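Local structure of uncharacterized protein (Peptoclostridium difficile 630, 4YCS) at residues P79-A84 / Y97-Q102. The protein is a putative lipoprotein fragment of unknown function, related to PnrA-like ABC transporter substrate-binding proteins, and may bind a small solute. Residues are numbered along the deposited sequence; the frame is centred on the assembly and turned at random.
Sequences PLEMVA and YEYDKQ
Glu81 leaves the helix with CG anti to the backbone N (chi1 -177°) and runs on extended, while Tyr99 holds its CG anti to the carbonyl carbon and beside its own backbone N (chi1 -67°). The two side chains lie antiparallel, the glutamate reaching toward the loop and the phenol toward the helix. Glu81 OE1 comes obliquely to the ring, 3.7 Å from Tyr99 CE2, and the carboxylate plane is turned about 70° from that of the ring. Nearer the helix, Glu81 CB rests 3.9 Å from the same Tyr99 CE2, and Leu80 meets the tyrosine roughly perpendicularly, its CD2 lying 3.8 Å from Tyr99 OH. No hydrogen bond joins the two segments directly; the phenol instead bonds to the carbonyl oxygen of Ala77, in the first turn of the same helix, 77-84.

Within the loop, Tyr97 lays its CE1 3.5 Å above the plane of the Tyr99 ring, over the centre, and so backs one face. Gln102 folds back so that its OE1 accepts a hydrogen bond from Tyr99 N (3.2 Å); its NE2 bonds to the backbone oxygen of Ile106. Leu80 and Tyr99 also both touch Ile94 and Ile106, joining helix 77-84 and the loop after strand 91-95 to neighbouring strands of the parallel sheet.

Across the two segments, then, cohesion is van der Waals in kind, with the buried phenol fixed at its hydroxyl by the helix backbone and at its face by Tyr97. Glu81 touches the ring at both ends, through CB and through its carboxylate, yet no polar bond crosses between the two segments.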
ATOM      1  N   PRO A  79       7.910   8.155   5.830  1.00 45.96           N
ATOM      2  CA  PRO A  79       8.599   6.882   6.073  1.00 43.68           C
ATOM      3  C   PRO A  79       8.661   5.981   4.846  1.00 43.76           C
ATOM      4  O   PRO A  79       9.614   5.240   4.705  1.00 43.91           O
ATOM      5  CB  PRO A  79       7.793   6.233   7.194  1.00 44.98           C
ATOM      6  CG  PRO A  79       6.499   6.941   7.184  1.00 47.19           C
ATOM      7  CD  PRO A  79       6.770   8.337   6.734  1.00 43.60           C
ATOM      8  N   LEU A  80       7.688   6.091   3.953  1.00 42.64           N
ATOM      9  CA  LEU A  80       7.682   5.301   2.716  1.00 40.38           C
ATOM     10  C   LEU A  80       8.713   5.784   1.721  1.00 41.11           C
ATOM     11  O   LEU A  80       9.386   4.977   1.079  1.00 41.12           O
ATOM     12  CB  LEU A  80       6.305   5.305   2.065  1.00 40.24           C
ATOM     13  CG  LEU A  80       6.143   4.487   0.777  1.00 40.90           C
ATOM     14  CD1 LEU A  80       6.099   2.997   1.134  1.00 40.83           C
ATOM     15  CD2 LEU A  80       4.884   4.918   0.021  1.00 40.96           C
ATOM     16  N   GLU A  81       8.832   7.090   1.554  1.00 45.06           N
ATOM     17  CA  GLU A  81       9.848   7.647   0.662  1.00 45.61           C
ATOM     18  C   GLU A  81      11.260   7.240   1.096  1.00 45.79           C
ATOM     19  O   GLU A  81      12.081   6.825   0.275  1.00 47.65           O
ATOM     20  CB  GLU A  81       9.736   9.156   0.617  1.00 51.73           C
ATOM     21  CG  GLU A  81      10.729   9.787  -0.344  1.00 60.36           C
ATOM     22  CD  GLU A  81      10.470  11.260  -0.628  1.00 71.77           C
ATOM     23  OE1 GLU A  81       9.792  11.945   0.190  1.00 70.30           O
ATOM     24  OE2 GLU A  81      10.963  11.725  -1.686  1.00 77.19           O
HETATM   25  N   MSE A  82      11.528   7.355   2.388  1.00 46.64           N
HETATM   26  CA  MSE A  82      12.801   6.919   2.991  1.00 50.23           C
HETATM   27  C   MSE A  82      13.142   5.464   2.693  1.00 46.55           C
HETATM   28  O   MSE A  82      14.284   5.147   2.339  1.00 43.86           O
HETATM   29  CB  MSE A  82      12.696   7.110   4.510  1.00 55.33           C
HETATM   30  CG  MSE A  82      14.019   6.901   5.262  1.00 68.65           C
HETATM   31 SE   MSE A  82      13.726   6.771   7.229  0.77 88.61          SE
HETATM   32  CE  MSE A  82      14.334   4.894   7.413  1.00 83.38           C
ATOM     33  N   VAL A  83      12.172   4.555   2.867  1.00 40.31           N
ATOM     34  CA  VAL A  83      12.451   3.136   2.717  1.00 39.27           C
ATOM     35  C   VAL A  83      12.515   2.738   1.227  1.00 36.38           C
ATOM     36  O   VAL A  83      13.291   1.905   0.826  1.00 35.72           O
ATOM     37  CB  VAL A  83      11.426   2.309   3.493  1.00 39.02           C
ATOM     38  CG1 VAL A  83      11.630   0.814   3.244  1.00 40.43           C
ATOM     39  CG2 VAL A  83      11.516   2.614   4.983  1.00 40.24           C
ATOM     40  N   ALA A  84      11.684   3.348   0.412  1.00 36.05           N
ATOM     41  CA  ALA A  84      11.684   3.074  -0.999  1.00 37.94           C
ATOM     42  C   ALA A  84      13.019   3.355  -1.694  1.00 40.64           C
ATOM     43  O   ALA A  84      13.334   2.711  -2.703  1.00 42.01           O
ATOM     44  CB  ALA A  84      10.575   3.864  -1.671  1.00 39.63           C
ATOM     45  N   TYR A  97      -2.177  10.358  -1.197  1.00 49.18           N
ATOM     46  CA  TYR A  97      -0.997  11.236  -1.178  1.00 51.31           C
ATOM     47  C   TYR A  97      -0.281  11.250  -2.534  1.00 54.42           C
ATOM     48  O   TYR A  97      -0.047  10.201  -3.164  1.00 52.96           O
ATOM     49  CB  TYR A  97      -0.018  10.850  -0.054  1.00 50.26           C
ATOM     50  CG  TYR A  97       1.109  11.833   0.066  1.00 53.33           C
ATOM     51  CD1 TYR A  97       2.288  11.667  -0.648  1.00 54.16           C
ATOM     52  CD2 TYR A  97       0.978  12.962   0.865  1.00 55.53           C
ATOM     53  CE1 TYR A  97       3.311  12.589  -0.553  1.00 59.38           C
ATOM     54  CE2 TYR A  97       2.000  13.887   0.972  1.00 56.20           C
ATOM     55  CZ  TYR A  97       3.147  13.698   0.256  1.00 59.47           C
ATOM     56  OH  TYR A  97       4.139  14.604   0.370  1.00 67.70           O
ATOM     57  N   GLU A  98       0.095  12.443  -2.965  1.00 55.10           N
ATOM     58  CA  GLU A  98       0.851  12.626  -4.188  1.00 61.59           C
ATOM     59  C   GLU A  98       2.123  13.366  -3.843  1.00 61.58           C
ATOM     60  O   GLU A  98       2.072  14.397  -3.198  1.00 64.89           O
ATOM     61  CB  GLU A  98       0.029  13.396  -5.226  1.00 69.52           C
ATOM     62  CG  GLU A  98      -0.831  12.482  -6.096  1.00 77.60           C
ATOM     63  CD  GLU A  98      -1.771  13.234  -7.031  1.00 85.62           C
ATOM     64  OE1 GLU A  98      -1.303  14.055  -7.852  1.00 88.72           O
ATOM     65  OE2 GLU A  98      -2.991  12.992  -6.951  1.00 84.54           O
ATOM     66  N   TYR A  99       3.267  12.826  -4.257  1.00 63.74           N
ATOM     67  CA  TYR A  99       4.573  13.472  -4.041  1.00 64.23           C
ATOM     68  C   TYR A  99       4.814  14.547  -5.097  1.00 67.92           C
ATOM     69  O   TYR A  99       4.384  14.397  -6.247  1.00 67.73           O
ATOM     70  CB  TYR A  99       5.696  12.448  -4.149  1.00 62.40           C
ATOM     71  CG  TYR A  99       5.707  11.424  -3.052  1.00 57.90           C
ATOM     72  CD1 TYR A  99       4.978  10.249  -3.159  1.00 54.36           C
ATOM     73  CD2 TYR A  99       6.449  11.631  -1.914  1.00 54.39           C
ATOM     74  CE1 TYR A  99       4.979   9.318  -2.139  1.00 53.03           C
ATOM     75  CE2 TYR A  99       6.459  10.709  -0.896  1.00 54.45           C
ATOM     76  CZ  TYR A  99       5.731   9.543  -1.015  1.00 51.46           C
ATOM     77  OH  TYR A  99       5.764   8.648   0.010  1.00 46.11           O
ATOM     78  N   ASP A 100       5.510  15.620  -4.731  1.00 72.54           N
ATOM     79  CA  ASP A 100       5.823  16.673  -5.718  1.00 77.79           C
ATOM     80  C   ASP A 100       6.782  16.120  -6.744  1.00 78.05           C
ATOM     81  O   ASP A 100       6.596  16.307  -7.946  1.00 76.80           O
ATOM     82  CB  ASP A 100       6.438  17.899  -5.058  1.00 82.98           C
ATOM     83  CG  ASP A 100       5.451  18.635  -4.194  1.00 87.70           C
ATOM     84  OD1 ASP A 100       4.352  18.967  -4.686  1.00 90.80           O
ATOM     85  OD2 ASP A 100       5.769  18.878  -3.021  1.00 91.50           O
ATOM     86  N   LYS A 101       7.795  15.424  -6.243  1.00 77.26           N
ATOM     87  CA  LYS A 101       8.742  14.709  -7.077  1.00 76.70           C
ATOM     88  C   LYS A 101       8.554  13.189  -6.828  1.00 68.87           C
ATOM     89  O   LYS A 101       9.181  12.598  -5.946  1.00 65.19           O
ATOM     90  CB  LYS A 101      10.180  15.204  -6.821  1.00 84.82           C
ATOM     91  CG  LYS A 101      10.560  15.412  -5.356  1.00 93.50           C
ATOM     92  CD  LYS A 101      11.873  16.170  -5.191  1.00101.82           C
ATOM     93  CE  LYS A 101      11.646  17.667  -5.009  1.00107.44           C
ATOM     94  NZ  LYS A 101      12.917  18.386  -4.729  1.00111.58           N
ATOM     95  N   GLN A 102       7.674  12.590  -7.631  1.00 64.07           N
ATOM     96  CA  GLN A 102       7.260  11.177  -7.499  1.00 63.04           C
ATOM     97  C   GLN A 102       8.392  10.143  -7.629  1.00 59.59           C
ATOM     98  O   GLN A 102       8.979   9.997  -8.688  1.00 60.10           O
ATOM     99  CB  GLN A 102       6.154  10.834  -8.521  1.00 59.90           C
ATOM    100  CG  GLN A 102       5.368   9.554  -8.193  1.00 60.21           C
ATOM    101  CD  GLN A 102       4.426   9.697  -6.996  1.00 61.21           C
ATOM    102  OE1 GLN A 102       4.028  10.790  -6.638  1.00 63.63           O
ATOM    103  NE2 GLN A 102       4.063   8.585  -6.388  1.00 57.97           N
TER